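Side-chain contacts in thiamine-binding periplasmic protein (PDB 2QRY), which binds thiamine and its mono- and diphosphate with high affinity in the periplasm as part of the ThiBPQ ABC transporter for thiamine import: residues N110-W115 with Y125-F130; S217-P222 with T300-T305. One frame throughout, in Å; residues are numbered along the deposited sequence.

Interaction 1 of 2, residues N110-W115 with Y125-F130; sequences NVPGGW and YGYFAF
The pyrrolidine ring of P112 lies over one face of the Y125 phenol, with the C-H groups of its CD over the ring. P112 CD sits 3.5 Å from the centroid of the Y125 ring and only 5° off the ring normal, so that these C-H groups meet the pi cloud almost above its middle. Beside it P112 CG leans toward the hydroxyl half of the same face, coming within 3.3 Å of Y125 CE1. The two side chains approach from opposite directions. A first torsion of 71° puts CG of Y125 between its own backbone N and carbonyl carbon, and the ring face meets the proline. Y127, two residues further along the strand, adds a second, lighter touch: Y127 OH reaches P112 CG at 3.9 Å. The proline is the second residue of a type II beta turn from V111 to G114, closed by a bond from G114 N to V111 O of 2.8 Å; G113 follows with a positive phi of 89°, as suits the third position of such a turn. Y125 also meets the ring of Y285. The arrangement is a proline-aromatic CH-pi contact that seats a beta turn against strand 121-133 of the solute-binding protein's sheet.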
loop_
_atom_site.group_PDB
_atom_site.type_symbol
_atom_site.label_atom_id
_atom_site.label_comp_id
_atom_site.label_asym_id
_atom_site.label_seq_id
_atom_site.Cartn_x
_atom_site.Cartn_y
_atom_site.Cartn_z
ATOM N N ASN A 110 16.969 0.991 1.397
ATOM C CA ASN A 110 17.292 0.396 0.102
ATOM C C ASN A 110 15.999 0.031 -0.630
ATOM O O ASN A 110 15.354 -0.974 -0.326
ATOM C CB ASN A 110 18.164 -0.844 0.306
ATOM C CG ASN A 110 18.513 -1.525 -0.997
ATOM O OD1 ASN A 110 18.764 -0.865 -2.004
ATOM N ND2 ASN A 110 18.547 -2.854 -0.982
ATOM N N VAL A 111 15.638 0.852 -1.611
ATOM C CA VAL A 111 14.404 0.669 -2.365
ATOM C C VAL A 111 14.593 0.741 -3.879
ATOM O O VAL A 111 15.468 1.449 -4.367
ATOM C CB VAL A 111 13.372 1.758 -1.945
ATOM C CG1 VAL A 111 12.190 1.772 -2.887
ATOM C CG2 VAL A 111 12.912 1.509 -0.530
ATOM N N PRO A 112 13.766 0.003 -4.639
ATOM C CA PRO A 112 13.828 -0.018 -6.103
ATOM C C PRO A 112 13.624 1.378 -6.681
ATOM O O PRO A 112 12.628 2.038 -6.391
ATOM C CB PRO A 112 12.687 -0.956 -6.479
ATOM C CG PRO A 112 12.686 -1.929 -5.362
ATOM C CD PRO A 112 12.846 -1.040 -4.148
ATOM N N GLY A 113 14.565 1.820 -7.508
ATOM C CA GLY A 113 14.461 3.138 -8.095
ATOM C C GLY A 113 15.121 4.154 -7.189
ATOM O O GLY A 113 15.178 5.341 -7.503
ATOM N N GLY A 114 15.624 3.681 -6.053
ATOM C CA GLY A 114 16.283 4.565 -5.112
ATOM C C GLY A 114 15.309 5.388 -4.294
ATOM O O GLY A 114 14.092 5.248 -4.424
ATOM N N TRP A 115 15.845 6.253 -3.445
ATOM C CA TRP A 115 15.008 7.088 -2.610
ATOM C C TRP A 115 15.766 8.276 -2.048
ATOM O O TRP A 115 16.748 8.116 -1.327
ATOM C CB TRP A 115 14.420 6.255 -1.470
ATOM C CG TRP A 115 13.422 6.999 -0.639
ATOM C CD1 TRP A 115 13.675 7.774 0.461
ATOM C CD2 TRP A 115 12.012 7.065 -0.861
ATOM N NE1 TRP A 115 12.508 8.315 0.936
ATOM C CE2 TRP A 115 11.470 7.898 0.144
ATOM C CE3 TRP A 115 11.152 6.501 -1.813
ATOM C CZ2 TRP A 115 10.103 8.180 0.225
ATOM C CZ3 TRP A 115 9.795 6.780 -1.734
ATOM C CH2 TRP A 115 9.284 7.613 -0.722
ATOM N N TYR A 125 8.019 -2.050 0.423
ATOM C CA TYR A 125 7.571 -1.808 -0.943
ATOM C C TYR A 125 6.977 -3.066 -1.558
ATOM O O TYR A 125 7.171 -4.167 -1.051
ATOM C CB TYR A 125 8.730 -1.285 -1.806
ATOM C CG TYR A 125 9.803 -2.309 -2.128
ATOM C CD1 TYR A 125 9.747 -3.058 -3.304
ATOM C CD2 TYR A 125 10.872 -2.526 -1.257
ATOM C CE1 TYR A 125 10.728 -3.998 -3.609
ATOM C CE2 TYR A 125 11.862 -3.468 -1.551
ATOM C CZ TYR A 125 11.783 -4.198 -2.730
ATOM O OH TYR A 125 12.761 -5.119 -3.038
ATOM N N GLY A 126 6.237 -2.891 -2.644
ATOM C CA GLY A 126 5.624 -4.027 -3.297
ATOM C C GLY A 126 5.076 -3.667 -4.660
ATOM O O GLY A 126 5.306 -2.565 -5.168
ATOM N N TYR A 127 4.341 -4.600 -5.252
ATOM C CA TYR A 127 3.768 -4.386 -6.565
ATOM C C TYR A 127 2.308 -4.804 -6.577
ATOM O O TYR A 127 1.969 -5.926 -6.205
ATOM C CB TYR A 127 4.552 -5.190 -7.595
ATOM C CG TYR A 127 6.031 -4.876 -7.576
ATOM C CD1 TYR A 127 6.538 -3.775 -8.269
ATOM C CD2 TYR A 127 6.921 -5.660 -6.837
ATOM C CE1 TYR A 127 7.900 -3.459 -8.228
ATOM C CE2 TYR A 127 8.279 -5.352 -6.786
ATOM C CZ TYR A 127 8.760 -4.250 -7.487
ATOM O OH TYR A 127 10.100 -3.942 -7.449
ATOM N N PHE A 128 1.443 -3.887 -6.998
ATOM C CA PHE A 128 0.024 -4.179 -7.068
ATOM C C PHE A 128 -0.209 -5.232 -8.142
ATOM O O PHE A 128 0.416 -5.208 -9.205
ATOM C CB PHE A 128 -0.778 -2.919 -7.407
ATOM C CG PHE A 128 -0.569 -1.791 -6.442
ATOM C CD1 PHE A 128 -0.906 -1.934 -5.098
ATOM C CD2 PHE A 128 -0.030 -0.586 -6.878
ATOM C CE1 PHE A 128 -0.707 -0.893 -4.204
ATOM C CE2 PHE A 128 0.172 0.465 -5.990
ATOM C CZ PHE A 128 -0.166 0.313 -4.651
ATOM N N ALA A 129 -1.117 -6.154 -7.855
ATOM C CA ALA A 129 -1.435 -7.209 -8.794
ATOM C C ALA A 129 -2.777 -7.836 -8.438
ATOM O O ALA A 129 -3.225 -7.756 -7.294
ATOM C CB ALA A 129 -0.343 -8.268 -8.764
ATOM N N PHE A 130 -3.417 -8.454 -9.424
ATOM C CA PHE A 130 -4.680 -9.114 -9.176
ATOM C C PHE A 130 -4.428 -10.536 -8.715
ATOM O O PHE A 130 -3.714 -11.296 -9.368
ATOM C CB PHE A 130 -5.550 -9.119 -10.432
ATOM C CG PHE A 130 -6.180 -7.795 -10.733
ATOM C CD1 PHE A 130 -5.532 -6.865 -11.533
ATOM C CD2 PHE A 130 -7.425 -7.478 -10.216
ATOM C CE1 PHE A 130 -6.121 -5.633 -11.817
ATOM C CE2 PHE A 130 -8.022 -6.245 -10.496
ATOM C CZ PHE A 130 -7.363 -5.325 -11.298
#

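Interaction 2 of 2, residues S217-P222 with T300-T305. With TPS (thiamin phosphate), chain E.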
loop_
_atom_site.group_PDB
_atom_site.type_symbol
_atom_site.label_atom_id
_atom_site.label_comp_id
_atom_site.label_asym_id
_atom_site.label_seq_id
_atom_site.Cartn_x
_atom_site.Cartn_y
_atom_site.Cartn_z
ATOM N N SER A 217 -4.647 -6.691 -5.337
ATOM C CA SER A 217 -3.859 -6.854 -4.119
ATOM C C SER A 217 -2.365 -6.689 -4.432
ATOM O O SER A 217 -1.988 -5.762 -5.152
ATOM C CB SER A 217 -4.134 -8.225 -3.486
ATOM O OG SER A 217 -3.698 -8.261 -2.136
ATOM N N TYR A 218 -1.521 -7.582 -3.915
ATOM C CA TYR A 218 -0.078 -7.481 -4.144
ATOM C C TYR A 218 0.616 -8.757 -4.626
ATOM O O TYR A 218 0.166 -9.867 -4.333
ATOM C CB TYR A 218 0.619 -7.021 -2.868
ATOM C CG TYR A 218 0.274 -5.616 -2.440
ATOM C CD1 TYR A 218 -0.919 -5.344 -1.774
ATOM C CD2 TYR A 218 1.160 -4.561 -2.674
ATOM C CE1 TYR A 218 -1.217 -4.061 -1.340
ATOM C CE2 TYR A 218 0.865 -3.265 -2.249
ATOM C CZ TYR A 218 -0.324 -3.027 -1.580
ATOM O OH TYR A 218 -0.622 -1.762 -1.145
ATOM N N THR A 219 1.733 -8.597 -5.337
ATOM C CA THR A 219 2.475 -9.752 -5.842
ATOM C C THR A 219 2.929 -10.642 -4.697
ATOM O O THR A 219 3.284 -11.793 -4.909
ATOM C CB THR A 219 3.751 -9.352 -6.635
ATOM O OG1 THR A 219 4.602 -8.538 -5.814
ATOM C CG2 THR A 219 3.384 -8.603 -7.902
ATOM N N THR A 220 2.907 -10.095 -3.486
ATOM C CA THR A 220 3.339 -10.811 -2.293
ATOM C C THR A 220 2.197 -11.438 -1.488
ATOM O O THR A 220 2.435 -12.164 -0.519
ATOM C CB THR A 220 4.138 -9.869 -1.354
ATOM O OG1 THR A 220 3.440 -8.621 -1.222
ATOM C CG2 THR A 220 5.549 -9.613 -1.911
ATOM N N SER A 221 0.959 -11.167 -1.884
ATOM C CA SER A 221 -0.173 -11.716 -1.152
ATOM C C SER A 221 -0.163 -13.243 -1.066
ATOM O O SER A 221 -0.554 -13.813 -0.047
ATOM C CB SER A 221 -1.493 -11.237 -1.770
ATOM O OG SER A 221 -1.639 -9.839 -1.609
ATOM N N PRO A 222 0.280 -13.931 -2.130
ATOM C CA PRO A 222 0.282 -15.396 -2.036
ATOM C C PRO A 222 1.142 -15.907 -0.887
ATOM O O PRO A 222 0.844 -16.943 -0.291
ATOM C CB PRO A 222 0.809 -15.831 -3.400
ATOM C CG PRO A 222 0.290 -14.735 -4.324
ATOM C CD PRO A 222 0.578 -13.482 -3.504
ATOM N N THR A 300 6.530 -14.147 -7.844
ATOM C CA THR A 300 7.081 -13.649 -9.088
ATOM C C THR A 300 7.371 -12.158 -8.986
ATOM O O THR A 300 6.506 -11.372 -8.601
ATOM C CB THR A 300 6.129 -13.875 -10.276
ATOM O OG1 THR A 300 5.948 -15.280 -10.487
ATOM C CG2 THR A 300 6.717 -13.263 -11.543
ATOM N N LYS A 301 8.605 -11.787 -9.313
ATOM C CA LYS A 301 9.038 -10.393 -9.312
ATOM C C LYS A 301 8.708 -9.851 -10.698
ATOM O O LYS A 301 9.240 -10.330 -11.699
ATOM C CB LYS A 301 10.550 -10.303 -9.089
ATOM C CG LYS A 301 11.015 -10.393 -7.644
ATOM C CD LYS A 301 10.987 -9.022 -6.968
ATOM C CE LYS A 301 11.641 -9.060 -5.587
ATOM N NZ LYS A 301 11.678 -7.708 -4.948
ATOM N N PRO A 302 7.817 -8.855 -10.785
ATOM C CA PRO A 302 7.521 -8.354 -12.129
ATOM C C PRO A 302 8.775 -7.769 -12.783
ATOM O O PRO A 302 9.541 -7.046 -12.144
ATOM C CB PRO A 302 6.433 -7.312 -11.875
ATOM C CG PRO A 302 6.760 -6.815 -10.501
ATOM C CD PRO A 302 7.112 -8.077 -9.753
ATOM N N ALA A 303 8.987 -8.103 -14.051
ATOM C CA ALA A 303 10.151 -7.610 -14.778
ATOM C C ALA A 303 10.125 -6.089 -14.835
ATOM O O ALA A 303 10.951 -5.417 -14.216
ATOM C CB ALA A 303 10.163 -8.177 -16.189
ATOM N N THR A 304 9.161 -5.565 -15.584
ATOM C CA THR A 304 8.981 -4.134 -15.764
ATOM C C THR A 304 8.207 -3.495 -14.613
ATOM O O THR A 304 7.149 -3.984 -14.213
ATOM C CB THR A 304 8.229 -3.848 -17.076
ATOM O OG1 THR A 304 9.037 -4.248 -18.190
ATOM C CG2 THR A 304 7.889 -2.370 -17.187
ATOM N N THR A 305 8.750 -2.400 -14.091
ATOM C CA THR A 305 8.131 -1.656 -13.004
ATOM C C THR A 305 7.587 -0.333 -13.550
ATOM O O THR A 305 8.240 0.324 -14.355
ATOM C CB THR A 305 9.155 -1.372 -11.885
ATOM O OG1 THR A 305 9.359 -2.564 -11.115
ATOM C CG2 THR A 305 8.673 -0.250 -10.978
HETATM C CM2 TPS E . -2.424 -11.229 2.342
HETATM N N3 TPS E . -1.233 -4.766 2.228
HETATM C C2 TPS E . -2.512 -5.081 2.280
HETATM S S1 TPS E . -3.325 -3.563 2.224
HETATM C C5 TPS E . -1.893 -2.527 2.126
HETATM C C4 TPS E . -0.873 -3.454 2.151
HETATM C CM4 TPS E . 0.584 -3.007 2.084
HETATM C C6 TPS E . -1.943 -1.034 2.035
HETATM C C7 TPS E . -3.444 -0.786 2.178
HETATM O O7 TPS E . -3.823 0.582 2.077
HETATM N N1A TPS E . -1.420 -9.302 1.189
HETATM C C2A TPS E . -1.843 -9.834 2.339
HETATM N N3A TPS E . -1.763 -9.153 3.480
HETATM C C4A TPS E . -1.253 -7.903 3.520
HETATM N N4A TPS E . -1.187 -7.218 4.719
HETATM C C5A TPS E . -0.790 -7.299 2.307
HETATM C C6A TPS E . -0.900 -8.066 1.135
HETATM C C7A TPS E . -0.195 -5.872 2.246
HETATM P P1 TPS E . -5.428 0.624 2.264
HETATM O O1 TPS E . -6.094 -0.327 1.230
HETATM O O2 TPS E . -5.983 2.101 2.141
HETATM O O3 TPS E . -5.763 0.103 3.678
HETATM O O HOH W 1 3.676 -13.411 -6.822
HETATM O O HOH W 2 6.942 -9.843 -6.324
#
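The thiamine site of this binding protein is built partly on the turn where strand 214-218 passes into helix 221-229, and the contact with residues 300-305 lies behind that turn, on the side away from the ligand. Here T219 faces the loop. Its methyl and the ring of P302 point at each other, at a loose 4.2 Å between T219 CG2 and P302 CD, while T219 CB lies 3.9 Å from the carbonyl O of T300. Two waters make the polar link. One accepts from T300 N and donates to T219 O; the other joins T219 OG1, 2.7 Å away, to T300 O, to which it donates. A first torsion of 57° puts T219 OG1 between its backbone N and carbonyl carbon, where it meets the second water, and leaves CG2 turned to the proline.

On the ligand side, S221 OG donates to the pyrimidine N1A of thiamin phosphate at 2.9 Å. S221 OG accepts from S217 OG at 2.6 Å and from Y218 N at 3.2 Å, the latter with an N-H...O angle of 150°, two bonds that would fix its rotation and direct its proton to the ring nitrogen. S217 OG is in turn bonded to W200 NE1. The Y218 phenol lies obliquely beside the thiazolium, Y218 CE1 3.6 Å from ligand C4, and its OH is held by Q246. A type I turn from Y218 to S221 thus presents the pyrimidine-binding serine of a periplasmic solute-binding protein's ligand pocket, with a water-bridged loop at its back.

Overall arrangement
Following the chain from the N terminus, interaction 1 closes a short loop, joining the loop between helix 90-96 and strand 121-133 to that strand, with nine residues between the two segments. Interaction 2 opens only later and spans 77 residues, bringing the loop before strand 305-306 back to the end of strand 214-218. The two therefore stand in series, neither nested nor crossed. They meet in the sheet, where strands 121-133 and 214-218 run antiparallel as neighbours: A129 O with S217 N and Y127 O with T219 N are probable backbone hydrogen bonds. Y127 also packs against T305, and F128 against Y218, a residue of the thiamine site.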